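Local coordinates for extracellular solute-binding protein, family 1 (Bifidobacterium longum subsp. infantis, PDB 6FTH) that probably captures human milk oligosaccharides outside the cell and hands them to an ABC transporter for uptake, at residues 150-154 with 225-229; 216-221 with 316-322; 325-331 with 438-442; 448-454 with 514-518. All coordinates share one frame; numbering follows the deposited sequence.

Interaction 1. Residues 150-154 with 225-229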
loop_
_atom_site.group_PDB
_atom_site.type_symbol
_atom_site.label_atom_id
_atom_site.label_comp_id
_atom_site.label_asym_id
_atom_site.label_seq_id
_atom_site.Cartn_x
_atom_site.Cartn_y
_atom_site.Cartn_z
ATOM N N GLY A 150 -3.043 -9.989 2.302
ATOM C CA GLY A 150 -4.312 -9.280 2.240
ATOM C C GLY A 150 -4.127 -7.796 2.016
ATOM O O GLY A 150 -3.015 -7.299 1.852
ATOM N N THR A 151 -5.253 -7.077 2.012
ATOM C CA THR A 151 -5.221 -5.646 1.768
ATOM C C THR A 151 -4.714 -4.859 2.984
ATOM O O THR A 151 -4.784 -5.302 4.134
ATOM C CB THR A 151 -6.563 -5.111 1.270
ATOM O OG1 THR A 151 -6.422 -3.706 1.057
ATOM C CG2 THR A 151 -7.682 -5.389 2.252
ATOM N N GLY A 152 -4.207 -3.671 2.706
ATOM C CA GLY A 152 -3.890 -2.713 3.747
ATOM C C GLY A 152 -5.051 -1.866 4.205
ATOM O O GLY A 152 -4.919 -1.082 5.159
ATOM N N GLN A 153 -6.205 -2.004 3.549
ATOM C CA GLN A 153 -7.351 -1.136 3.750
ATOM C C GLN A 153 -8.403 -1.850 4.598
ATOM O O GLN A 153 -8.745 -3.004 4.319
ATOM C CB GLN A 153 -7.967 -0.810 2.389
ATOM C CG GLN A 153 -6.976 -0.402 1.338
ATOM C CD GLN A 153 -6.146 0.781 1.751
ATOM O OE1 GLN A 153 -6.647 1.725 2.364
ATOM N NE2 GLN A 153 -4.870 0.752 1.395
ATOM N N HIS A 154 -8.923 -1.166 5.629
ATOM C CA HIS A 154 -9.934 -1.738 6.513
ATOM C C HIS A 154 -10.869 -0.655 7.021
ATOM O O HIS A 154 -10.516 0.523 7.055
ATOM C CB HIS A 154 -9.308 -2.445 7.732
ATOM C CG HIS A 154 -8.162 -3.286 7.345
ATOM N ND1 HIS A 154 -6.903 -2.766 7.151
ATOM C CD2 HIS A 154 -8.097 -4.586 6.967
ATOM C CE1 HIS A 154 -6.100 -3.716 6.714
ATOM N NE2 HIS A 154 -6.801 -4.824 6.580
ATOM N N GLY A 225 -8.455 -0.797 -5.224
ATOM C CA GLY A 225 -7.118 -1.343 -5.035
ATOM C C GLY A 225 -6.157 -0.258 -4.605
ATOM O O GLY A 225 -5.203 0.089 -5.311
ATOM N N PHE A 226 -6.404 0.272 -3.422
ATOM C CA PHE A 226 -5.762 1.513 -3.020
ATOM C C PHE A 226 -4.360 1.350 -2.422
ATOM O O PHE A 226 -3.743 2.365 -2.073
ATOM C CB PHE A 226 -6.680 2.338 -2.101
ATOM C CG PHE A 226 -7.909 2.926 -2.787
ATOM C CD1 PHE A 226 -8.003 3.073 -4.162
ATOM C CD2 PHE A 226 -8.989 3.344 -2.023
ATOM C CE1 PHE A 226 -9.140 3.627 -4.745
ATOM C CE2 PHE A 226 -10.122 3.867 -2.596
ATOM C CZ PHE A 226 -10.192 4.026 -3.973
ATOM N N ASN A 227 -3.811 0.136 -2.305
ATOM C CA ASN A 227 -2.410 0.037 -1.888
ATOM C C ASN A 227 -1.490 0.606 -2.968
ATOM O O ASN A 227 -0.474 1.241 -2.654
ATOM C CB ASN A 227 -1.990 -1.403 -1.606
ATOM C CG ASN A 227 -2.465 -1.960 -0.257
ATOM O OD1 ASN A 227 -3.440 -1.506 0.341
ATOM N ND2 ASN A 227 -1.768 -3.008 0.195
ATOM N N LYS A 228 -1.809 0.368 -4.241
ATOM C CA LYS A 228 -0.916 0.656 -5.367
ATOM C C LYS A 228 -1.613 0.290 -6.674
ATOM O O LYS A 228 -2.542 -0.523 -6.701
ATOM C CB LYS A 228 0.410 -0.108 -5.266
ATOM C CG LYS A 228 0.283 -1.621 -5.092
ATOM C CD LYS A 228 1.659 -2.287 -4.933
ATOM C CE LYS A 228 1.582 -3.811 -4.805
ATOM N NZ LYS A 228 1.045 -4.282 -3.494
ATOM N N GLY A 229 -1.148 0.899 -7.754
ATOM C CA GLY A 229 -1.567 0.521 -9.095
ATOM C C GLY A 229 -2.512 1.508 -9.750
ATOM O O GLY A 229 -2.490 2.711 -9.474
#
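N227 reaches from the type I turn 225-228 into the loop 150-154 and sets its OD1 before two donors, NE2 of Q153 and the backbone N of G152. The amide-to-amide bond is the shorter and straighter: Q153 NE2 lies 2.9 Å from N227 OD1 with the N-H aimed at 164°, the oxygen close to the plane of the Q153 amide. G152 N meets the same OD1 at 3.3 Å on a lone pair, with a more bent N-H. The two amides are turned steeply, their planes 74° apart. A bend in Q153 (chi2 -57°) passes its CD beside CB of F226, at 4.2 Å, and leaves OE1 to the backbone N of Y211. T151 stiffens this tight side as an ST turn, its OG1 taking the N-H of Q153 at 3.0 Å and also bonded to D330. The other side is looser: F226 touches the loop through CB rather than its ring, and the chain runs on through partly exposed K228 to exposed G229. The loop leads into strand 154-158 of the mixed sheet that also holds 292-297 and 311-313, in what is probably the two-lobed fold of solute-binding proteins. A leucine in place of N227 would probably leave the G152 N-H and Q153 NE2 without their shared acceptor. Two donors on one oxygen imply that the N227 amide is held against flipping, since ND2 could not accept from either.

Interaction 2. Residues 216-221 with 316-322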
loop_
_atom_site.group_PDB
_atom_site.type_symbol
_atom_site.label_atom_id
_atom_site.label_comp_id
_atom_site.label_asym_id
_atom_site.label_seq_id
_atom_site.Cartn_x
_atom_site.Cartn_y
_atom_site.Cartn_z
ATOM N N LEU A 216 -15.606 3.437 0.274
ATOM C CA LEU A 216 -17.036 3.135 0.163
ATOM C C LEU A 216 -17.456 2.753 -1.256
ATOM O O LEU A 216 -18.574 2.260 -1.441
ATOM C CB LEU A 216 -17.910 4.283 0.698
ATOM C CG LEU A 216 -17.954 4.408 2.222
ATOM C CD1 LEU A 216 -19.040 5.408 2.590
ATOM C CD2 LEU A 216 -18.217 3.096 2.922
ATOM N N LEU A 217 -16.588 2.938 -2.258
ATOM C CA LEU A 217 -16.914 2.398 -3.579
ATOM C C LEU A 217 -17.130 0.896 -3.523
ATOM O O LEU A 217 -17.928 0.350 -4.294
ATOM C CB LEU A 217 -15.801 2.703 -4.581
ATOM C CG LEU A 217 -15.761 4.135 -5.107
ATOM C CD1 LEU A 217 -14.415 4.483 -5.730
ATOM C CD2 LEU A 217 -16.893 4.334 -6.122
ATOM N N ASN A 218 -16.466 0.206 -2.591
ATOM C CA ASN A 218 -16.662 -1.238 -2.475
ATOM C C ASN A 218 -18.108 -1.583 -2.110
ATOM O O ASN A 218 -18.615 -2.651 -2.504
ATOM C CB ASN A 218 -15.682 -1.792 -1.436
ATOM C CG ASN A 218 -14.239 -1.745 -1.924
ATOM O OD1 ASN A 218 -13.834 -2.475 -2.853
ATOM N ND2 ASN A 218 -13.442 -0.877 -1.307
ATOM N N SER A 219 -18.780 -0.690 -1.378
ATOM C CA SER A 219 -20.197 -0.848 -1.047
ATOM C C SER A 219 -21.048 -0.959 -2.288
ATOM O O SER A 219 -22.138 -1.542 -2.228
ATOM C CB SER A 219 -20.727 0.374 -0.288
ATOM O OG SER A 219 -20.057 0.541 0.933
ATOM N N THR A 220 -20.609 -0.346 -3.380
ATOM C CA THR A 220 -21.395 -0.264 -4.608
ATOM C C THR A 220 -21.099 -1.391 -5.573
ATOM O O THR A 220 -21.754 -1.465 -6.629
ATOM C CB THR A 220 -21.160 1.075 -5.330
ATOM O OG1 THR A 220 -19.881 1.094 -5.984
ATOM C CG2 THR A 220 -21.256 2.250 -4.379
ATOM N N GLY A 221 -20.153 -2.258 -5.252
ATOM C CA GLY A 221 -19.781 -3.346 -6.122
ATOM C C GLY A 221 -18.597 -3.074 -7.019
ATOM O O GLY A 221 -18.323 -3.888 -7.910
ATOM N N VAL A 316 -17.706 -4.035 4.739
ATOM C CA VAL A 316 -18.268 -2.719 4.417
ATOM C C VAL A 316 -19.781 -2.837 4.258
ATOM O O VAL A 316 -20.262 -3.812 3.667
ATOM C CB VAL A 316 -17.620 -2.140 3.156
ATOM C CG1 VAL A 316 -18.093 -2.852 1.858
ATOM C CG2 VAL A 316 -17.866 -0.615 3.063
ATOM N N PRO A 317 -20.571 -1.898 4.771
ATOM C CA PRO A 317 -22.016 -1.932 4.510
ATOM C C PRO A 317 -22.339 -1.774 3.028
ATOM O O PRO A 317 -21.662 -1.037 2.298
ATOM C CB PRO A 317 -22.549 -0.749 5.333
ATOM C CG PRO A 317 -21.552 -0.634 6.472
ATOM C CD PRO A 317 -20.216 -0.871 5.775
ATOM N N SER A 318 -23.407 -2.467 2.589
ATOM C CA SER A 318 -23.839 -2.444 1.198
ATOM C C SER A 318 -24.570 -1.146 0.870
ATOM O O SER A 318 -25.379 -0.656 1.657
ATOM C CB SER A 318 -24.786 -3.616 0.919
ATOM O OG SER A 318 -24.208 -4.871 1.208
ATOM N N ALA A 319 -24.318 -0.623 -0.323
ATOM C CA ALA A 319 -25.059 0.518 -0.823
ATOM C C ALA A 319 -26.443 0.063 -1.284
ATOM O O ALA A 319 -26.644 -1.105 -1.623
ATOM C CB ALA A 319 -24.314 1.111 -2.005
ATOM N N PRO A 320 -27.407 0.973 -1.342
ATOM C CA PRO A 320 -28.736 0.615 -1.853
ATOM C C PRO A 320 -28.657 -0.029 -3.234
ATOM O O PRO A 320 -27.946 0.445 -4.125
ATOM C CB PRO A 320 -29.462 1.966 -1.912
ATOM C CG PRO A 320 -28.702 2.877 -1.035
ATOM C CD PRO A 320 -27.291 2.395 -0.987
ATOM N N GLY A 321 -29.377 -1.131 -3.406
ATOM C CA GLY A 321 -29.428 -1.832 -4.663
ATOM C C GLY A 321 -28.407 -2.936 -4.815
ATOM O O GLY A 321 -28.505 -3.713 -5.757
ATOM N N VAL A 322 -27.441 -3.028 -3.906
ATOM C CA VAL A 322 -26.315 -3.944 -4.021
ATOM C C VAL A 322 -26.496 -5.057 -2.993
ATOM O O VAL A 322 -26.519 -4.797 -1.784
ATOM C CB VAL A 322 -24.984 -3.197 -3.821
ATOM C CG1 VAL A 322 -23.809 -4.137 -4.037
ATOM C CG2 VAL A 322 -24.910 -1.989 -4.769
#
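S219 points its CB at the loop 316-322, and the side chain meets that loop at every atom. CB sits 3.1 Å from P317 O and 4.0 Å from the methyl CB of A319. OG, turned opposite its own carbonyl carbon (chi1 -62°), goes to P317 O at 2.6 Å; it meets that oxygen almost straight off the end of the carbonyl, at 175°, while V316 CG2 lies 3.3 Å from OG. The same hydroxyl is bonded to NE1 of W173, the first residue of helix 173-185. With an alanine here, P317 O and the W173 indole N-H are both likely to lose the hydroxyl they share. S219 closes a tight helical-like turn, its N bonded to L216 O, and it faces the loop that follows strand 311-313, an outer strand of its sheet. A type II turn, A319 to V322, follows in the same loop. The backbone of S219 adds a second bond: A319 N gives its N-H to S219 O at 3.0 Å, nearly straight at 170° but from above the carbonyl plane. V322 CG1 touches S219 O at 3.6 Å. L216 CD2 packs 3.7 Å from V316 CG2, the methyl that touches OG.

Interaction 3. Residues 325-331 with 438-442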
loop_
_atom_site.group_PDB
_atom_site.type_symbol
_atom_site.label_atom_id
_atom_site.label_comp_id
_atom_site.label_asym_id
_atom_site.label_seq_id
_atom_site.Cartn_x
_atom_site.Cartn_y
_atom_site.Cartn_z
ATOM N N ASP A 325 -23.958 -10.398 -1.671
ATOM C CA ASP A 325 -23.060 -11.183 -2.505
ATOM C C ASP A 325 -22.360 -10.341 -3.564
ATOM O O ASP A 325 -21.307 -10.749 -4.060
ATOM C CB ASP A 325 -23.837 -12.315 -3.178
ATOM C CG ASP A 325 -24.073 -13.508 -2.255
ATOM O OD1 ASP A 325 -23.597 -13.495 -1.106
ATOM O OD2 ASP A 325 -24.741 -14.471 -2.694
ATOM N N LYS A 326 -22.908 -9.183 -3.920
ATOM C CA LYS A 326 -22.309 -8.298 -4.904
ATOM C C LYS A 326 -21.469 -7.208 -4.255
ATOM O O LYS A 326 -20.797 -6.457 -4.965
ATOM C CB LYS A 326 -23.382 -7.662 -5.819
ATOM C CG LYS A 326 -24.097 -8.620 -6.761
ATOM C CD LYS A 326 -25.215 -7.900 -7.585
ATOM C CE LYS A 326 -26.599 -7.806 -6.850
ATOM N NZ LYS A 326 -27.197 -6.418 -6.485
ATOM N N THR A 327 -21.496 -7.108 -2.926
ATOM C CA THR A 327 -20.685 -6.140 -2.201
ATOM C C THR A 327 -19.282 -6.711 -2.059
ATOM O O THR A 327 -19.107 -7.888 -1.736
ATOM C CB THR A 327 -21.302 -5.914 -0.820
ATOM O OG1 THR A 327 -22.681 -5.532 -0.942
ATOM C CG2 THR A 327 -20.587 -4.782 -0.079
ATOM N N VAL A 328 -18.280 -5.877 -2.301
ATOM C CA VAL A 328 -16.894 -6.332 -2.375
ATOM C C VAL A 328 -16.089 -5.608 -1.308
ATOM O O VAL A 328 -16.637 -4.822 -0.539
ATOM C CB VAL A 328 -16.299 -6.141 -3.783
ATOM C CG1 VAL A 328 -17.093 -7.008 -4.775
ATOM C CG2 VAL A 328 -16.290 -4.641 -4.222
ATOM N N TRP A 329 -14.787 -5.889 -1.244
ATOM C CA TRP A 329 -13.864 -5.101 -0.448
ATOM C C TRP A 329 -12.575 -4.964 -1.257
ATOM O O TRP A 329 -12.349 -5.690 -2.224
ATOM C CB TRP A 329 -13.653 -5.666 0.977
ATOM C CG TRP A 329 -12.793 -4.775 1.800
ATOM C CD1 TRP A 329 -11.536 -5.047 2.276
ATOM C CD2 TRP A 329 -13.099 -3.439 2.208
ATOM N NE1 TRP A 329 -11.042 -3.963 2.941
ATOM C CE2 TRP A 329 -11.982 -2.961 2.922
ATOM C CE3 TRP A 329 -14.194 -2.592 2.014
ATOM C CZ2 TRP A 329 -11.936 -1.684 3.443
ATOM C CZ3 TRP A 329 -14.139 -1.314 2.538
ATOM C CH2 TRP A 329 -13.026 -0.880 3.235
ATOM N N ASP A 330 -11.755 -3.992 -0.863
ATOM C CA ASP A 330 -10.513 -3.669 -1.560
ATOM C C ASP A 330 -9.694 -4.924 -1.825
ATOM O O ASP A 330 -9.492 -5.748 -0.936
ATOM C CB ASP A 330 -9.728 -2.676 -0.680
ATOM C CG ASP A 330 -8.470 -2.168 -1.329
ATOM O OD1 ASP A 330 -7.437 -2.888 -1.277
ATOM O OD2 ASP A 330 -8.529 -1.026 -1.875
ATOM N N GLY A 331 -9.178 -5.024 -3.047
ATOM C CA GLY A 331 -8.497 -6.217 -3.486
ATOM C C GLY A 331 -6.989 -6.157 -3.443
ATOM O O GLY A 331 -6.331 -7.010 -4.052
ATOM N N GLN A 438 -16.125 -10.848 1.740
ATOM C CA GLN A 438 -16.388 -9.859 0.692
ATOM C C GLN A 438 -15.353 -9.937 -0.423
ATOM O O GLN A 438 -15.686 -9.772 -1.599
ATOM C CB GLN A 438 -16.470 -8.446 1.265
ATOM C CG GLN A 438 -17.805 -8.174 1.896
ATOM C CD GLN A 438 -17.924 -6.804 2.512
ATOM O OE1 GLN A 438 -16.919 -6.159 2.854
ATOM N NE2 GLN A 438 -19.159 -6.340 2.657
ATOM N N ARG A 439 -14.095 -10.221 -0.091
ATOM C CA ARG A 439 -13.090 -10.368 -1.145
ATOM C C ARG A 439 -13.358 -11.573 -2.030
ATOM O O ARG A 439 -12.971 -11.566 -3.207
ATOM C CB ARG A 439 -11.675 -10.404 -0.553
ATOM C CG ARG A 439 -11.190 -9.011 -0.135
ATOM C CD ARG A 439 -9.923 -8.977 0.641
ATOM N NE ARG A 439 -8.803 -9.730 0.075
ATOM C CZ ARG A 439 -7.694 -9.205 -0.473
ATOM N NH1 ARG A 439 -7.555 -7.920 -0.640
ATOM N NH2 ARG A 439 -6.690 -9.981 -0.835
ATOM N N SER A 440 -14.092 -12.564 -1.532
ATOM C CA SER A 440 -14.407 -13.728 -2.348
ATOM C C SER A 440 -15.515 -13.462 -3.345
ATOM O O SER A 440 -15.791 -14.335 -4.171
ATOM C CB SER A 440 -14.778 -14.932 -1.468
ATOM O OG SER A 440 -16.096 -14.851 -0.952
ATOM N N HIS A 441 -16.123 -12.277 -3.327
ATOM C CA HIS A 441 -17.214 -11.923 -4.227
ATOM C C HIS A 441 -16.734 -11.335 -5.547
ATOM O O HIS A 441 -17.566 -10.842 -6.319
ATOM C CB HIS A 441 -18.119 -10.915 -3.534
ATOM C CG HIS A 441 -18.746 -11.438 -2.278
ATOM N ND1 HIS A 441 -19.439 -10.627 -1.409
ATOM C CD2 HIS A 441 -18.822 -12.692 -1.767
ATOM C CE1 HIS A 441 -19.882 -11.347 -0.397
ATOM N NE2 HIS A 441 -19.530 -12.605 -0.592
ATOM N N PHE A 442 -15.429 -11.301 -5.791
ATOM C CA PHE A 442 -14.907 -10.809 -7.061
ATOM C C PHE A 442 -13.768 -11.693 -7.553
ATOM O O PHE A 442 -13.074 -12.355 -6.765
ATOM C CB PHE A 442 -14.462 -9.336 -6.994
ATOM C CG PHE A 442 -13.188 -9.104 -6.234
ATOM C CD1 PHE A 442 -11.967 -9.188 -6.867
ATOM C CD2 PHE A 442 -13.207 -8.765 -4.895
ATOM C CE1 PHE A 442 -10.781 -8.952 -6.188
ATOM C CE2 PHE A 442 -12.048 -8.513 -4.220
ATOM C CZ PHE A 442 -10.827 -8.616 -4.847
HETATM O O HOH W 1 -19.836 -9.840 -6.977
#
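A polar, partly buried contact joins the loop 325-331 to the end of the short helix 436-439 and the type I turn after it: H441 and R439 each take hold of a backbone carbonyl of the loop. H441 ND1 donates to T327 O at 2.8 Å, the oxygen near the ring plane and the N-H bent to 156°. D325 CA lies over one face of the imidazole in a CH-pi contact, 4.0 Å from the ring centroid, and Q438 CA covers the opposite face. R439, bent at chi3 (50°), brings NH1 to D330 O at 2.9 Å on a lone pair of the carbonyl; NH1 is shared with S332 O. Between them Q438 runs alongside T327, its NE2 3.5 Å from T327 CG2, and continues to V316 O. F442 sets CZ 3.6 Å from G331 CA, where a beta carbon would collide with the ring. The contact also buries W329 N, which has no partner in the model. Because H441 NE2 is bonded to the carboxylate of E437 and lies 4.2 Å from D325 OD1, while ND1 donates as well, the ring is probably biased toward its doubly protonated, charged form.

Interaction 4. Residues 448-454 with 514-518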
loop_
_atom_site.group_PDB
_atom_site.type_symbol
_atom_site.label_atom_id
_atom_site.label_comp_id
_atom_site.label_asym_id
_atom_site.label_seq_id
_atom_site.Cartn_x
_atom_site.Cartn_y
_atom_site.Cartn_z
ATOM N N TYR A 448 -10.514 -6.847 -11.218
ATOM C CA TYR A 448 -9.450 -6.107 -10.547
ATOM C C TYR A 448 -8.319 -5.987 -11.549
ATOM O O TYR A 448 -7.924 -6.995 -12.147
ATOM C CB TYR A 448 -8.971 -6.904 -9.313
ATOM C CG TYR A 448 -7.895 -6.240 -8.479
ATOM C CD1 TYR A 448 -8.235 -5.375 -7.469
ATOM C CD2 TYR A 448 -6.544 -6.515 -8.688
ATOM C CE1 TYR A 448 -7.253 -4.768 -6.694
ATOM C CE2 TYR A 448 -5.568 -5.934 -7.901
ATOM C CZ TYR A 448 -5.948 -5.059 -6.925
ATOM O OH TYR A 448 -4.967 -4.450 -6.165
ATOM N N ILE A 449 -7.806 -4.779 -11.760
ATOM C CA ILE A 449 -6.639 -4.588 -12.616
ATOM C C ILE A 449 -5.411 -5.071 -11.856
ATOM O O ILE A 449 -5.044 -4.446 -10.853
ATOM C CB ILE A 449 -6.491 -3.117 -13.019
ATOM C CG1 ILE A 449 -7.748 -2.635 -13.759
ATOM C CG2 ILE A 449 -5.227 -2.941 -13.842
ATOM C CD1 ILE A 449 -7.812 -1.122 -13.852
ATOM N N PRO A 450 -4.781 -6.179 -12.248
ATOM C CA PRO A 450 -3.685 -6.713 -11.427
ATOM C C PRO A 450 -2.536 -5.735 -11.255
ATOM O O PRO A 450 -2.243 -4.889 -12.119
ATOM C CB PRO A 450 -3.253 -7.983 -12.177
ATOM C CG PRO A 450 -4.497 -8.427 -12.872
ATOM C CD PRO A 450 -5.141 -7.120 -13.325
ATOM N N ASP A 451 -1.879 -5.867 -10.100
ATOM C CA ASP A 451 -0.833 -4.944 -9.724
ATOM C C ASP A 451 0.319 -4.938 -10.725
ATOM O O ASP A 451 1.049 -3.943 -10.798
ATOM C CB ASP A 451 -0.313 -5.346 -8.344
ATOM C CG ASP A 451 -1.382 -5.317 -7.271
ATOM O OD1 ASP A 451 -2.424 -4.661 -7.485
ATOM O OD2 ASP A 451 -1.167 -5.949 -6.192
ATOM N N TYR A 452 0.499 -6.011 -11.486
ATOM C CA TYR A 452 1.606 -6.140 -12.425
ATOM C C TYR A 452 1.328 -5.535 -13.805
ATOM O O TYR A 452 2.202 -5.595 -14.675
ATOM C CB TYR A 452 2.009 -7.610 -12.563
ATOM C CG TYR A 452 0.887 -8.605 -12.777
ATOM C CD1 TYR A 452 0.317 -8.767 -14.032
ATOM C CD2 TYR A 452 0.428 -9.405 -11.744
ATOM C CE1 TYR A 452 -0.675 -9.668 -14.247
ATOM C CE2 TYR A 452 -0.592 -10.318 -11.956
ATOM C CZ TYR A 452 -1.133 -10.450 -13.210
ATOM O OH TYR A 452 -2.165 -11.347 -13.460
ATOM N N VAL A 453 0.148 -4.968 -14.040
ATOM C CA VAL A 453 -0.156 -4.373 -15.342
ATOM C C VAL A 453 0.633 -3.075 -15.450
ATOM O O VAL A 453 0.302 -2.096 -14.783
ATOM C CB VAL A 453 -1.660 -4.120 -15.503
ATOM C CG1 VAL A 453 -1.960 -3.458 -16.859
ATOM C CG2 VAL A 453 -2.430 -5.420 -15.399
ATOM N N ASN A 454 1.677 -3.083 -16.280
ATOM C CA ASN A 454 2.667 -2.003 -16.360
ATOM C C ASN A 454 2.632 -1.390 -17.764
ATOM O O ASN A 454 3.186 -1.992 -18.696
ATOM C CB ASN A 454 4.068 -2.592 -16.113
ATOM C CG ASN A 454 4.205 -3.352 -14.772
ATOM O OD1 ASN A 454 4.755 -4.478 -14.709
ATOM N ND2 ASN A 454 3.751 -2.727 -13.703
ATOM N N TYR A 514 -4.086 -3.989 -19.657
ATOM C CA TYR A 514 -4.770 -5.056 -18.941
ATOM C C TYR A 514 -4.940 -6.283 -19.831
ATOM O O TYR A 514 -4.683 -7.419 -19.411
ATOM C CB TYR A 514 -6.108 -4.520 -18.462
ATOM C CG TYR A 514 -7.029 -5.536 -17.876
ATOM C CD1 TYR A 514 -6.966 -5.886 -16.522
ATOM C CD2 TYR A 514 -7.994 -6.125 -18.660
ATOM C CE1 TYR A 514 -7.842 -6.824 -15.975
ATOM C CE2 TYR A 514 -8.874 -7.047 -18.129
ATOM C CZ TYR A 514 -8.802 -7.397 -16.779
ATOM O OH TYR A 514 -9.695 -8.336 -16.276
ATOM N N ASP A 515 -5.370 -6.075 -21.069
ATOM C CA ASP A 515 -5.551 -7.192 -22.000
ATOM C C ASP A 515 -4.220 -7.879 -22.306
ATOM O O ASP A 515 -4.129 -9.109 -22.291
ATOM C CB ASP A 515 -6.211 -6.693 -23.289
ATOM C CG ASP A 515 -7.659 -6.317 -23.109
ATOM O OD1 ASP A 515 -8.260 -6.663 -22.071
ATOM O OD2 ASP A 515 -8.208 -5.671 -24.017
ATOM N N ILE A 516 -3.176 -7.098 -22.590
ATOM C CA ILE A 516 -1.858 -7.669 -22.896
ATOM C C ILE A 516 -1.398 -8.584 -21.765
ATOM O O ILE A 516 -0.908 -9.698 -22.002
ATOM C CB ILE A 516 -0.841 -6.545 -23.165
ATOM C CG1 ILE A 516 -1.109 -5.903 -24.536
ATOM C CG2 ILE A 516 0.594 -7.063 -23.073
ATOM C CD1 ILE A 516 -0.319 -4.619 -24.788
ATOM N N TYR A 517 -1.559 -8.127 -20.515
ATOM C CA TYR A 517 -1.032 -8.866 -19.363
ATOM C C TYR A 517 -1.932 -10.021 -18.925
ATOM O O TYR A 517 -1.439 -10.991 -18.341
ATOM C CB TYR A 517 -0.838 -7.918 -18.179
ATOM C CG TYR A 517 0.478 -7.197 -18.132
ATOM C CD1 TYR A 517 0.651 -5.953 -18.730
ATOM C CD2 TYR A 517 1.553 -7.742 -17.428
ATOM C CE1 TYR A 517 1.869 -5.289 -18.646
ATOM C CE2 TYR A 517 2.763 -7.087 -17.350
ATOM C CZ TYR A 517 2.918 -5.862 -17.948
ATOM O OH TYR A 517 4.142 -5.230 -17.830
ATOM N N THR A 518 -3.233 -9.970 -19.185
ATOM C CA THR A 518 -4.148 -10.923 -18.570
ATOM C C THR A 518 -4.874 -11.831 -19.542
ATOM O O THR A 518 -5.437 -12.842 -19.098
ATOM C CB THR A 518 -5.187 -10.208 -17.679
ATOM O OG1 THR A 518 -5.835 -11.179 -16.862
ATOM C CG2 THR A 518 -6.212 -9.568 -18.497
HETATM O O HOH W 2 -2.403 -12.594 -15.736
#
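The Y517 ring presents one face to the loop 448-454: Y452 O stands over its rim, 3.1 Å from Y517 CE2, and V453 CA makes a CH-pi contact 3.9 Å from the ring centroid, 14° off the normal. At its own edge the Y452 ring meets Y517 as well, CD1 lying 3.8 Å from Y517 CD2, the two side chains running antiparallel past one another. Y452 CG is lodged between its backbone N and carbonyl carbon (chi1 47°), which folds the ring back over P450, whose CB rests on one face. The Y514 ring is met at its edge, by P450 CD 3.8 Å from Y514 CE1 and, on the same atom, by Y448 O; I449 packs its CG1 against Y514 CD1, and the phenol end is bonded to V445 O. V453 spreads its two methyls on the helix, CG1 3.6 Å from the backbone N of Y514 and CG2 against Y517 CB. Polar links are few: Y517 OH makes a weak bond to N454 O, and a water lies 2.6 Å from Y452 OH and donates to Y517 O. Within the loop, Y448 OH donates to the syn lone pair of D451 OD1 at 2.9 Å, D451 being the second residue of the type I turn P450 to V453. Y452 also rests on helix 124-130 and V453 on W510 and W513. This is plain aromatic and aliphatic packing, in which the loop leading to the long helix 457-484 lies against the C-terminal helix 503-518 of the solute-binding fold.

From the N terminus, interaction 1 opens first at 150-154 and closes at 225-229, but 216-221 has by then begun interaction 2, which ends at 316-322; the two cross. Interaction 3 starts just after, at 325-331, and its wide loop returns at 438-442. Interaction 4 follows in series, from 448-454 to the C-terminal helix, and no contact nests in another. Interaction 3 is the hub: D330 and W329 bond to T151 and Q153 of interaction 1, T327 and Q438 to S318 and V316 of interaction 2, and G331 packs on Y448 of interaction 4. Together they join loops bordering strands 154-158 and 311-313 to the helical C-terminal part.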